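Local coordinates for protein probable threonyl-tRNA synthetase 1 (Aeropyrum pernix, PDB 3A32) that probably attaches threonine to tRNA(Thr), first activating the amino acid with ATP, as a zinc-binding class II synthetase that probably cannot clear mischarged seryl-tRNA, at residues E448-V453 with G458-I463. Numbering follows the deposited sequence.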
ATOM      1  N   GLU A 448      11.786  21.022   1.478  1.00 13.41           N
ATOM      2  CA  GLU A 448      11.470  21.914   0.360  1.00 14.50           C
ATOM      3  C   GLU A 448      11.188  21.075  -0.906  1.00 12.51           C
ATOM      4  O   GLU A 448      10.206  21.292  -1.599  1.00 11.96           O
ATOM      5  CB  GLU A 448      12.617  22.933   0.119  1.00 15.53           C
ATOM      6  CG  GLU A 448      12.222  24.161  -0.763  1.00 25.12           C
ATOM      7  CD  GLU A 448      10.979  24.922  -0.206  1.00 36.24           C
ATOM      8  OE1 GLU A 448      10.994  25.282   1.022  1.00 40.71           O
ATOM      9  OE2 GLU A 448       9.987  25.136  -0.975  1.00 36.85           O
ATOM     10  N   LEU A 449      12.009  20.070  -1.167  1.00 10.68           N
ATOM     11  CA  LEU A 449      11.741  19.189  -2.326  1.00  9.97           C
ATOM     12  C   LEU A 449      10.460  18.339  -2.151  1.00  9.16           C
ATOM     13  O   LEU A 449       9.882  17.894  -3.143  1.00  8.76           O
ATOM     14  CB  LEU A 449      12.960  18.298  -2.659  1.00  8.96           C
ATOM     15  CG  LEU A 449      14.298  19.003  -2.900  1.00 11.02           C
ATOM     16  CD1 LEU A 449      15.470  17.987  -3.050  1.00  4.86           C
ATOM     17  CD2 LEU A 449      14.211  19.931  -4.121  1.00  7.73           C
ATOM     18  N   GLU A 450      10.014  18.153  -0.901  1.00  8.56           N
ATOM     19  CA  GLU A 450       8.867  17.286  -0.561  1.00  7.98           C
ATOM     20  C   GLU A 450       7.588  18.093  -0.532  1.00  8.38           C
ATOM     21  O   GLU A 450       6.494  17.558  -0.560  1.00  9.03           O
ATOM     22  CB  GLU A 450       9.068  16.636   0.807  1.00  6.47           C
ATOM     23  CG  GLU A 450       9.991  15.442   0.751  1.00  6.84           C
ATOM     24  CD  GLU A 450      10.291  14.849   2.112  1.00  9.29           C
ATOM     25  OE1 GLU A 450      10.165  15.550   3.159  1.00 12.41           O
ATOM     26  OE2 GLU A 450      10.666  13.671   2.137  1.00  7.67           O
ATOM     27  N   SER A 451       7.751  19.403  -0.502  1.00  8.18           N
ATOM     28  CA  SER A 451       6.667  20.340  -0.291  1.00  8.11           C
ATOM     29  C   SER A 451       5.488  20.138  -1.241  1.00  7.54           C
ATOM     30  O   SER A 451       4.337  20.106  -0.804  1.00  6.92           O
ATOM     31  CB  SER A 451       7.219  21.772  -0.433  1.00  8.35           C
ATOM     32  OG  SER A 451       6.270  22.615   0.127  1.00 12.64           O
ATOM     33  N   PRO A 452       5.759  20.028  -2.558  1.00  7.84           N
ATOM     34  CA  PRO A 452       4.633  19.807  -3.458  1.00  7.94           C
ATOM     35  C   PRO A 452       3.881  18.488  -3.150  1.00  7.66           C
ATOM     36  O   PRO A 452       2.663  18.443  -3.332  1.00  7.59           O
ATOM     37  CB  PRO A 452       5.298  19.690  -4.856  1.00  8.43           C
ATOM     38  CG  PRO A 452       6.610  20.348  -4.726  1.00  8.31           C
ATOM     39  CD  PRO A 452       7.044  20.056  -3.289  1.00  7.80           C
ATOM     40  N   VAL A 453       4.588  17.436  -2.723  1.00  6.82           N
ATOM     41  CA  VAL A 453       3.932  16.178  -2.395  1.00  7.14           C
ATOM     42  C   VAL A 453       3.126  16.313  -1.108  1.00  8.64           C
ATOM     43  O   VAL A 453       2.023  15.772  -1.038  1.00  9.27           O
ATOM     44  CB  VAL A 453       4.882  14.942  -2.389  1.00  7.63           C
ATOM     45  CG1 VAL A 453       4.228  13.743  -1.689  1.00  5.16           C
ATOM     46  CG2 VAL A 453       5.234  14.537  -3.815  1.00  6.31           C
ATOM     47  N   GLY A 458      -0.725  15.575   2.377  1.00  8.30           N
ATOM     48  CA  GLY A 458      -0.601  15.921   3.767  1.00  9.06           C
ATOM     49  C   GLY A 458       0.787  15.531   4.221  1.00 11.33           C
ATOM     50  O   GLY A 458       1.456  16.288   4.862  1.00 11.38           O
ATOM     51  N   GLN A 459       1.236  14.339   3.854  1.00 12.91           N
ATOM     52  CA  GLN A 459       2.482  13.776   4.395  1.00 14.07           C
ATOM     53  C   GLN A 459       3.298  13.372   3.183  1.00 12.96           C
ATOM     54  O   GLN A 459       2.757  12.784   2.244  1.00 12.83           O
ATOM     55  CB  GLN A 459       2.142  12.559   5.325  1.00 15.43           C
ATOM     56  CG  GLN A 459       0.918  12.820   6.347  1.00 15.46           C
ATOM     57  CD  GLN A 459       0.558  11.622   7.263  1.00 16.78           C
ATOM     58  OE1 GLN A 459      -0.079  10.623   6.839  1.00  7.98           O
ATOM     59  NE2 GLN A 459       0.968  11.735   8.558  1.00 20.04           N
ATOM     60  N   ALA A 460       4.574  13.739   3.150  1.00 12.33           N
ATOM     61  CA  ALA A 460       5.483  13.074   2.221  1.00 11.14           C
ATOM     62  C   ALA A 460       5.969  11.744   2.863  1.00 10.46           C
ATOM     63  O   ALA A 460       6.332  11.717   4.034  1.00 10.49           O
ATOM     64  CB  ALA A 460       6.658  13.967   1.845  1.00 11.06           C
ATOM     65  N   PRO A 461       5.922  10.638   2.108  1.00  9.12           N
ATOM     66  CA  PRO A 461       6.449   9.337   2.558  1.00  8.15           C
ATOM     67  C   PRO A 461       7.940   9.252   2.752  1.00  7.12           C
ATOM     68  O   PRO A 461       8.701   9.522   1.835  1.00  7.08           O
ATOM     69  CB  PRO A 461       6.082   8.359   1.416  1.00  8.14           C
ATOM     70  CG  PRO A 461       5.050   9.043   0.630  1.00  9.33           C
ATOM     71  CD  PRO A 461       5.331  10.554   0.761  1.00  8.85           C
ATOM     72  N   ARG A 462       8.331   8.819   3.941  1.00  5.60           N
ATOM     73  CA  ARG A 462       9.688   8.505   4.251  1.00  6.86           C
ATOM     74  C   ARG A 462       9.744   7.001   4.433  1.00  6.69           C
ATOM     75  O   ARG A 462       9.235   6.451   5.414  1.00  6.75           O
ATOM     76  CB  ARG A 462      10.148   9.195   5.571  1.00  6.81           C
ATOM     77  CG  ARG A 462       9.973  10.730   5.550  1.00  8.75           C
ATOM     78  CD  ARG A 462      11.203  11.328   4.903  1.00  8.41           C
ATOM     79  NE  ARG A 462      11.124  12.764   4.813  1.00  9.85           N
ATOM     80  CZ  ARG A 462      11.461  13.621   5.779  1.00 10.70           C
ATOM     81  NH1 ARG A 462      11.892  13.194   6.960  1.00  8.53           N
ATOM     82  NH2 ARG A 462      11.361  14.932   5.538  1.00 10.26           N
ATOM     83  N   ILE A 463      10.358   6.351   3.465  1.00  5.80           N
ATOM     84  CA  ILE A 463      10.568   4.941   3.534  1.00  5.59           C
ATOM     85  C   ILE A 463      12.093   4.756   3.368  1.00  6.22           C
ATOM     86  O   ILE A 463      12.579   4.793   2.213  1.00  5.52           O
ATOM     87  CB  ILE A 463       9.813   4.222   2.437  1.00  5.56           C
ATOM     88  CG1 ILE A 463       8.326   4.675   2.477  1.00  2.74           C
ATOM     89  CG2 ILE A 463      10.058   2.666   2.623  1.00  4.38           C
ATOM     90  CD1 ILE A 463       7.507   4.186   1.328  1.00  2.31           C
TER
HETATM   91  O   HOH W   1      10.247  11.603   0.821  1.00  5.54           O
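Glu450 and Arg462 form a side-on bidentate salt bridge, a clear example of a charged pair fastening a helix to the chain that leaves it. Arg462 NH2 donates to Glu450 OE1 at 2.7 Å and NE to OE2 at 2.9 Å, both bonds fairly straight (166° and 162°). The two groups lie nearly coplanar, with the carboxylate at the edge of the guanidinium, and both oxygens are met on their syn sides. Glu450 spans the gap because its chain runs extended beyond CG, whereas Arg462 bends at chi2 (-85°) to turn its NE edge toward the acid. A water donates to Glu450 OE2 and to Pro461 O, giving Glu450 OE2 a second donor and linking the carboxylate to the loop backbone. Ala460 CB packs 3.7 Å from Glu450 CB, and one helical turn on, Val453 CG1 lies 4.2 Å from Pro461 CD. With an alanine here instead of Glu450, the guanidinium is likely to lose its two-pronged mate and the water one of its acceptors. Further out, Lys370 O accepts a bond from Arg462 NH1, helping to fix the group's rotation, Phe334 packs on Glu450, and Ala460 O bonds to Gln459 NE2 of the second subunit. Gly458, with positive phi, is the first residue past helix 435-457; there the chain turns back, packs with Val453 against helix 48-65 through Pro461, and runs on toward strand 465-466 of the anticodon-binding domain's sheet.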